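Local coordinates for DSBA-like thioredoxin domain-containing protein (Nitrosomonas europaea, PDB 2IN3) that probably acts as a thiol-disulfide oxidoreductase of the DsbA family, FrnE-like subfamily, and is thought to be a protein disulfide isomerase, at residues R98-V103 with P113-I118; T54-E59 with F89-E94; E6-W11 with V182-D187. All blocks are in the same frame, centred on the assembly; numbering follows the deposited sequence.

Interaction 1: R98-V103 with P113-I118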
# COMPACT_ATOMS: atom_id res chain seq x y z
N ARG A 98 6.38 3.59 6.38
CA ARG A 98 7.34 4.67 6.43
C ARG A 98 8.30 4.70 5.22
O ARG A 98 8.75 5.78 4.82
CB ARG A 98 8.12 4.66 7.77
CG ARG A 98 9.14 5.78 7.94
CD ARG A 98 9.46 6.04 9.43
NE ARG A 98 9.48 4.85 10.29
CZ ARG A 98 10.57 4.26 10.78
NH1 ARG A 98 10.43 3.20 11.56
NH2 ARG A 98 11.80 4.70 10.48
N GLY A 99 8.61 3.55 4.66
CA GLY A 99 9.51 3.52 3.48
C GLY A 99 8.81 4.17 2.30
O GLY A 99 9.42 4.95 1.54
N VAL A 100 7.54 3.85 2.17
CA VAL A 100 6.70 4.40 1.10
C VAL A 100 6.60 5.95 1.26
O VAL A 100 6.82 6.69 0.31
CB VAL A 100 5.31 3.73 1.07
CG1 VAL A 100 4.37 4.47 0.10
CG2 VAL A 100 5.45 2.20 0.74
N VAL A 101 6.33 6.41 2.48
CA VAL A 101 6.23 7.84 2.80
C VAL A 101 7.55 8.51 2.42
O VAL A 101 7.54 9.58 1.80
CB VAL A 101 5.91 8.11 4.31
CG1 VAL A 101 6.06 9.62 4.67
CG2 VAL A 101 4.50 7.60 4.63
N SER A 102 8.67 7.89 2.80
CA SER A 102 10.00 8.38 2.47
C SER A 102 10.23 8.60 0.97
O SER A 102 10.75 9.64 0.57
CB SER A 102 11.09 7.44 3.01
OG SER A 102 11.06 7.37 4.43
N VAL A 103 9.85 7.61 0.16
CA VAL A 103 10.01 7.72 -1.29
C VAL A 103 9.11 8.84 -1.85
O VAL A 103 9.48 9.55 -2.79
CB VAL A 103 9.72 6.35 -1.97
CG1 VAL A 103 9.63 6.51 -3.50
CG2 VAL A 103 10.81 5.32 -1.56
N PRO A 113 5.68 2.09 -7.72
CA PRO A 113 6.69 1.03 -7.92
C PRO A 113 7.36 0.55 -6.62
O PRO A 113 7.56 -0.66 -6.47
CB PRO A 113 7.73 1.72 -8.79
CG PRO A 113 6.95 2.71 -9.55
CD PRO A 113 5.98 3.27 -8.56
N PHE A 114 7.69 1.47 -5.70
CA PHE A 114 8.30 1.05 -4.42
C PHE A 114 7.35 0.22 -3.53
O PHE A 114 7.74 -0.79 -2.94
CB PHE A 114 8.81 2.26 -3.64
CG PHE A 114 9.60 1.91 -2.41
CD1 PHE A 114 10.88 1.34 -2.52
CD2 PHE A 114 9.11 2.19 -1.14
CE1 PHE A 114 11.62 1.02 -1.38
CE2 PHE A 114 9.86 1.87 0.00
CZ PHE A 114 11.10 1.28 -0.12
N PHE A 115 6.09 0.64 -3.45
CA PHE A 115 5.06 -0.07 -2.70
C PHE A 115 4.97 -1.52 -3.26
O PHE A 115 4.96 -2.53 -2.51
CB PHE A 115 3.73 0.64 -2.90
CG PHE A 115 2.60 0.12 -2.05
CD1 PHE A 115 2.20 0.84 -0.94
CD2 PHE A 115 1.93 -1.07 -2.37
CE1 PHE A 115 1.16 0.41 -0.12
CE2 PHE A 115 0.86 -1.52 -1.54
CZ PHE A 115 0.50 -0.77 -0.42
N ALA A 116 4.89 -1.62 -4.59
CA ALA A 116 4.76 -2.95 -5.25
C ALA A 116 6.01 -3.79 -5.00
O ALA A 116 5.90 -4.97 -4.73
CB ALA A 116 4.51 -2.78 -6.77
N ALA A 117 7.19 -3.15 -5.06
CA ALA A 117 8.46 -3.84 -4.82
C ALA A 117 8.49 -4.45 -3.42
O ALA A 117 8.96 -5.58 -3.27
CB ALA A 117 9.67 -2.88 -5.05
N ILE A 118 7.99 -3.73 -2.41
CA ILE A 118 7.88 -4.24 -1.03
C ILE A 118 6.94 -5.46 -0.97
O ILE A 118 7.28 -6.49 -0.41
CB ILE A 118 7.36 -3.16 -0.05
CG1 ILE A 118 8.40 -2.02 0.11
CG2 ILE A 118 7.01 -3.78 1.29
CD1 ILE A 118 7.82 -0.81 0.83
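The ring of F114, in 113-118, lies against G99 and V103 of 98-103. CG2 of V103 lies over one face of the ring in a CH-pi contact, 3.8 Å from the centroid and 18° off the ring normal. Against the opposite face, offset toward the rim, rests CG1 of I118, one helical turn further along the same helix as the ring. With CG anti to the backbone N of F114 (chi1 -172°), the ring reaches across to the other backbone, where CE2 comes within 3.4 Å of G99 C. V100 N approaches the same ring at its edge. The ring lies so close to G99 that a side chain there would probably meet it.

The segments belong to helices 94-106 and 111-123, which run nearly antiparallel at 156° with 9.6 Å between the segment axes. This helical pair belongs to the all-helical part that DsbA-like proteins insert into the thioredoxin fold.

The aliphatic contacts centre on V100. Its CG2 branch, lying beside its own backbone N, meets I118 CD1 at 3.8 Å and F115 CD1 at 3.9 Å, the latter obliquely to the ring. L138 and A139 of helix 132-141 also touch F114, while P16 touches F115.

No hydrogen bond crosses between the two segments; in 98-103, S102 OG and S102 N both reach R98 O, from opposite faces of its plane.

Interaction 2: T54-E59 with F89-E94; sequences TPLLPE and FIYDTE
L56 N donates to F89 O, the one direct hydrogen bond between 54-59 and 89-94. At 3.1 Å, with an N-H...O angle of 166°, it is nearly straight. Beside it, L56 CD2 lies 4.2 Å from Y91 CD1, the two side chains side by side and pointing the same way. The I90 branches take the T54 backbone instead: CG2, anti to the backbone N of I90, comes within 3.9 Å of T54 O. Replacing I90 with an alanine removes CG1, CG2 and CD1, and would probably leave the T54 carbonyl and the P55 backbone without their apolar cover.

Water 1 adds an indirect link, donating to T54 O and accepting from Y91 N at 2.6 Å. Further out, the Y91 hydroxyl is hydrogen-bonded to M17 O. I64 of helix 58-75 touches both L56 and Y91. Toward helix 94-106, D92 OD1 accepts from E94 N in a capping bond.

The contact joins the loop before helix 58-75 to the one entering helix 94-106, with a phosphate ion, probably from the crystallisation liquor, about 4 Å from the Y91 side chain. Its main-chain bond and water bridge need no particular side chain, while L56, I90 and Y91 add apolar contact.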
# COMPACT_ATOMS: atom_id res chain seq x y z
N THR A 54 5.26 -8.14 19.05
CA THR A 54 5.06 -9.47 19.64
C THR A 54 4.92 -10.48 18.50
O THR A 54 4.38 -10.15 17.44
CB THR A 54 3.83 -9.54 20.60
OG1 THR A 54 2.61 -9.62 19.85
CG2 THR A 54 3.78 -8.33 21.55
N PRO A 55 5.43 -11.71 18.70
CA PRO A 55 5.29 -12.74 17.67
C PRO A 55 3.84 -12.96 17.23
O PRO A 55 2.90 -12.80 18.01
CB PRO A 55 5.85 -13.99 18.35
CG PRO A 55 6.83 -13.46 19.33
CD PRO A 55 6.22 -12.19 19.85
N LEU A 56 3.70 -13.30 15.96
CA LEU A 56 2.43 -13.66 15.36
C LEU A 56 1.91 -14.96 16.00
O LEU A 56 2.65 -15.94 16.09
CB LEU A 56 2.65 -13.81 13.85
CG LEU A 56 1.46 -14.03 12.93
CD1 LEU A 56 0.49 -12.88 13.10
CD2 LEU A 56 1.93 -14.17 11.49
N LEU A 57 0.67 -14.95 16.48
CA LEU A 57 0.06 -16.14 17.07
C LEU A 57 -0.46 -17.12 16.01
O LEU A 57 -0.86 -16.70 14.94
CB LEU A 57 -1.06 -15.74 18.04
CG LEU A 57 -0.62 -15.19 19.41
CD1 LEU A 57 -1.74 -14.34 20.03
CD2 LEU A 57 -0.18 -16.28 20.39
N PRO A 58 -0.45 -18.45 16.30
CA PRO A 58 -0.80 -19.48 15.31
C PRO A 58 -2.17 -19.30 14.65
O PRO A 58 -2.26 -19.47 13.44
CB PRO A 58 -0.80 -20.78 16.13
CG PRO A 58 0.09 -20.49 17.29
CD PRO A 58 -0.10 -19.05 17.60
N GLU A 59 -3.20 -18.98 15.44
CA GLU A 59 -4.56 -18.76 14.93
C GLU A 59 -4.61 -17.60 13.97
O GLU A 59 -5.27 -17.66 12.91
CB GLU A 59 -5.51 -18.46 16.09
CG GLU A 59 -6.22 -19.66 16.65
CD GLU A 59 -6.68 -19.44 18.09
OE1 GLU A 59 -6.73 -18.27 18.53
OE2 GLU A 59 -6.98 -20.44 18.78
N PHE A 89 8.20 -14.69 13.69
CA PHE A 89 8.02 -13.55 12.82
C PHE A 89 7.14 -12.51 13.50
O PHE A 89 6.11 -12.85 14.10
CB PHE A 89 7.40 -13.97 11.47
CG PHE A 89 7.24 -12.83 10.52
CD1 PHE A 89 8.35 -12.30 9.86
CD2 PHE A 89 5.99 -12.26 10.31
CE1 PHE A 89 8.21 -11.22 8.99
CE2 PHE A 89 5.83 -11.19 9.45
CZ PHE A 89 6.93 -10.66 8.78
N ILE A 90 7.56 -11.25 13.41
CA ILE A 90 6.83 -10.14 14.02
C ILE A 90 6.20 -9.32 12.89
O ILE A 90 6.89 -8.79 12.01
CB ILE A 90 7.75 -9.27 14.91
CG1 ILE A 90 8.32 -10.12 16.07
CG2 ILE A 90 7.00 -8.04 15.44
CD1 ILE A 90 9.23 -9.37 17.01
N TYR A 91 4.87 -9.23 12.92
CA TYR A 91 4.11 -8.62 11.84
C TYR A 91 3.99 -7.08 12.02
O TYR A 91 2.88 -6.54 12.22
CB TYR A 91 2.74 -9.31 11.73
CG TYR A 91 2.20 -9.33 10.32
CD1 TYR A 91 2.26 -10.50 9.55
CD2 TYR A 91 1.66 -8.18 9.74
CE1 TYR A 91 1.77 -10.51 8.24
CE2 TYR A 91 1.19 -8.18 8.43
CZ TYR A 91 1.25 -9.35 7.69
OH TYR A 91 0.78 -9.33 6.41
N ASP A 92 5.13 -6.39 11.96
CA ASP A 92 5.20 -4.93 12.13
C ASP A 92 5.09 -4.21 10.79
O ASP A 92 6.04 -4.19 9.99
CB ASP A 92 6.49 -4.51 12.85
CG ASP A 92 6.55 -2.99 13.10
OD1 ASP A 92 5.50 -2.30 12.99
OD2 ASP A 92 7.65 -2.48 13.43
N THR A 93 3.93 -3.60 10.55
CA THR A 93 3.66 -2.98 9.25
C THR A 93 4.17 -1.52 9.15
O THR A 93 4.20 -0.95 8.06
CB THR A 93 2.16 -3.04 8.88
OG1 THR A 93 1.41 -2.31 9.84
CG2 THR A 93 1.61 -4.49 8.87
N GLU A 94 4.60 -0.92 10.25
CA GLU A 94 4.96 0.49 10.22
C GLU A 94 6.20 0.85 9.38
O GLU A 94 6.17 1.87 8.66
CB GLU A 94 5.04 1.10 11.65
CG GLU A 94 5.21 2.61 11.69
CD GLU A 94 6.66 3.04 11.57
OE1 GLU A 94 7.54 2.18 11.79
OE2 GLU A 94 6.94 4.24 11.28
O HOH W 1 3.49 -10.49 14.70
O HOH W 2 5.42 -15.78 14.85

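Interaction 3: E6-W11 with V182-D187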
# COMPACT_ATOMS: atom_id res chain seq x y z
N GLU A 6 -6.49 22.43 -11.13
CA GLU A 6 -6.16 21.47 -10.03
C GLU A 6 -6.98 20.18 -10.09
O GLU A 6 -8.20 20.18 -9.88
CB GLU A 6 -6.33 22.14 -8.66
CG GLU A 6 -5.85 21.29 -7.47
CD GLU A 6 -4.32 21.18 -7.37
OE1 GLU A 6 -3.60 21.86 -8.13
OE2 GLU A 6 -3.84 20.41 -6.50
N LYS A 7 -6.30 19.07 -10.36
CA LYS A 7 -6.95 17.79 -10.45
C LYS A 7 -7.37 17.28 -9.08
O LYS A 7 -6.66 17.50 -8.10
CB LYS A 7 -6.03 16.75 -11.10
CG LYS A 7 -5.97 16.87 -12.59
CD LYS A 7 -5.32 15.65 -13.19
CE LYS A 7 -3.92 15.54 -12.73
NZ LYS A 7 -3.20 14.60 -13.62
N PRO A 8 -8.51 16.57 -9.02
CA PRO A 8 -8.88 15.86 -7.82
C PRO A 8 -7.81 14.81 -7.52
O PRO A 8 -7.11 14.37 -8.44
CB PRO A 8 -10.18 15.17 -8.21
CG PRO A 8 -10.75 16.02 -9.28
CD PRO A 8 -9.54 16.44 -10.07
N VAL A 9 -7.71 14.43 -6.26
CA VAL A 9 -6.72 13.45 -5.84
C VAL A 9 -7.47 12.18 -5.53
O VAL A 9 -8.53 12.21 -4.88
CB VAL A 9 -5.91 13.91 -4.57
CG1 VAL A 9 -5.02 12.77 -4.05
CG2 VAL A 9 -5.08 15.15 -4.86
N LEU A 10 -6.94 11.07 -6.03
CA LEU A 10 -7.48 9.76 -5.74
C LEU A 10 -6.46 9.13 -4.80
O LEU A 10 -5.32 8.80 -5.20
CB LEU A 10 -7.67 8.92 -7.02
CG LEU A 10 -8.17 7.47 -6.79
CD1 LEU A 10 -9.57 7.42 -6.18
CD2 LEU A 10 -8.13 6.62 -8.09
N TRP A 11 -6.85 9.04 -3.53
CA TRP A 11 -6.03 8.40 -2.50
C TRP A 11 -6.18 6.88 -2.50
O TRP A 11 -7.29 6.36 -2.30
CB TRP A 11 -6.38 8.95 -1.11
CG TRP A 11 -6.01 10.37 -0.89
CD1 TRP A 11 -6.85 11.45 -0.87
CD2 TRP A 11 -4.69 10.89 -0.66
NE1 TRP A 11 -6.13 12.62 -0.63
CE2 TRP A 11 -4.81 12.29 -0.50
CE3 TRP A 11 -3.42 10.29 -0.59
CZ2 TRP A 11 -3.69 13.12 -0.27
CZ3 TRP A 11 -2.31 11.12 -0.34
CH2 TRP A 11 -2.46 12.52 -0.19
N VAL A 182 -11.65 9.80 -3.17
CA VAL A 182 -11.40 11.02 -3.93
C VAL A 182 -11.51 12.25 -3.02
O VAL A 182 -12.47 12.42 -2.27
CB VAL A 182 -12.34 11.18 -5.15
CG1 VAL A 182 -12.02 12.49 -5.89
CG2 VAL A 182 -12.20 10.00 -6.12
N GLU A 183 -10.49 13.09 -3.07
CA GLU A 183 -10.48 14.33 -2.33
C GLU A 183 -10.45 15.44 -3.36
O GLU A 183 -9.52 15.53 -4.18
CB GLU A 183 -9.27 14.40 -1.40
CG GLU A 183 -9.22 15.64 -0.56
CD GLU A 183 -8.28 15.50 0.63
OE1 GLU A 183 -7.12 15.07 0.44
OE2 GLU A 183 -8.73 15.84 1.75
N SER A 184 -11.48 16.26 -3.33
CA SER A 184 -11.59 17.36 -4.26
C SER A 184 -11.96 18.61 -3.46
O SER A 184 -13.07 18.72 -2.91
CB SER A 184 -12.63 17.06 -5.34
OG SER A 184 -12.76 18.17 -6.20
N GLY A 185 -11.00 19.53 -3.36
CA GLY A 185 -11.18 20.77 -2.61
C GLY A 185 -11.38 20.40 -1.16
O GLY A 185 -10.56 19.70 -0.57
N THR A 186 -12.51 20.83 -0.62
CA THR A 186 -12.88 20.56 0.77
C THR A 186 -13.52 19.17 0.98
O THR A 186 -13.65 18.71 2.12
CB THR A 186 -13.80 21.74 1.27
OG1 THR A 186 -12.96 22.77 1.82
CG2 THR A 186 -14.84 21.31 2.33
N ASP A 187 -13.87 18.50 -0.12
CA ASP A 187 -14.74 17.33 -0.07
C ASP A 187 -13.99 16.02 -0.25
O ASP A 187 -12.99 15.97 -0.96
CB ASP A 187 -15.83 17.44 -1.15
CG ASP A 187 -16.68 18.68 -0.99
OD1 ASP A 187 -17.33 18.83 0.07
OD2 ASP A 187 -16.70 19.51 -1.93
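V9 pairs with E183 between neighbouring antiparallel strands of the thioredoxin-fold sheet, where strand 9-14 lies beside strand 179-184. This is a hydrogen-bonded pair: V9 N to E183 O is 3.0 Å and E183 N to V9 O is 2.8 Å. The next pair, L10 with V182, is non-hydrogen-bonded, and V182 CA makes a CA-H...O contact with V9 O at 3.2 Å. L10 CD1 meets V182 CG2 at 3.7 Å, while P8 CB meets V182 CG1. W208 of helix 198-211 touches both P8 and V182, so a helix packs on that side of the sheet.

On the face carrying V9 and E183, the side chain of E183 crosses the W11 indole obliquely at its edge. Its CB lies in the ring plane at the edge, 3.7 Å from W11 NE1. From there CG stands anti to the backbone N (chi1 -178°), and the chain stays extended to CD, which lies 3.8 Å from W11 NE1. V9 CG1 sits over one face of the indole, toward the rim, and W172 meets W11 edge-to-face. At the tip, W11 NE1 donates to E183 OE1 across 2.9 Å, approaching from above the carboxylate plane, with ring and carboxylate planes 73° apart.

Overall arrangement
Along the chain, interaction 2 closes before interaction 1 opens, and interaction 3 spans both, bringing strand 9-14 against strand 179-184. Residues 89-94 lead directly into helix 94-106, which carries 98-103, so interactions 1 and 2 adjoin in sequence although their centres are about 20 Å apart. Interaction 3 belongs to the four-stranded sheet; its centre is about 22 Å from that of interaction 1 and about 35 Å from that of interaction 2, across the chain's centre. The layout matches a DsbA-like protein: a thioredoxin sheet with helices inserted into its chain. The side chains of F115 and Y91 come close to C18 and C21, whose CxxC spacing at a helix start is consistent with a redox site.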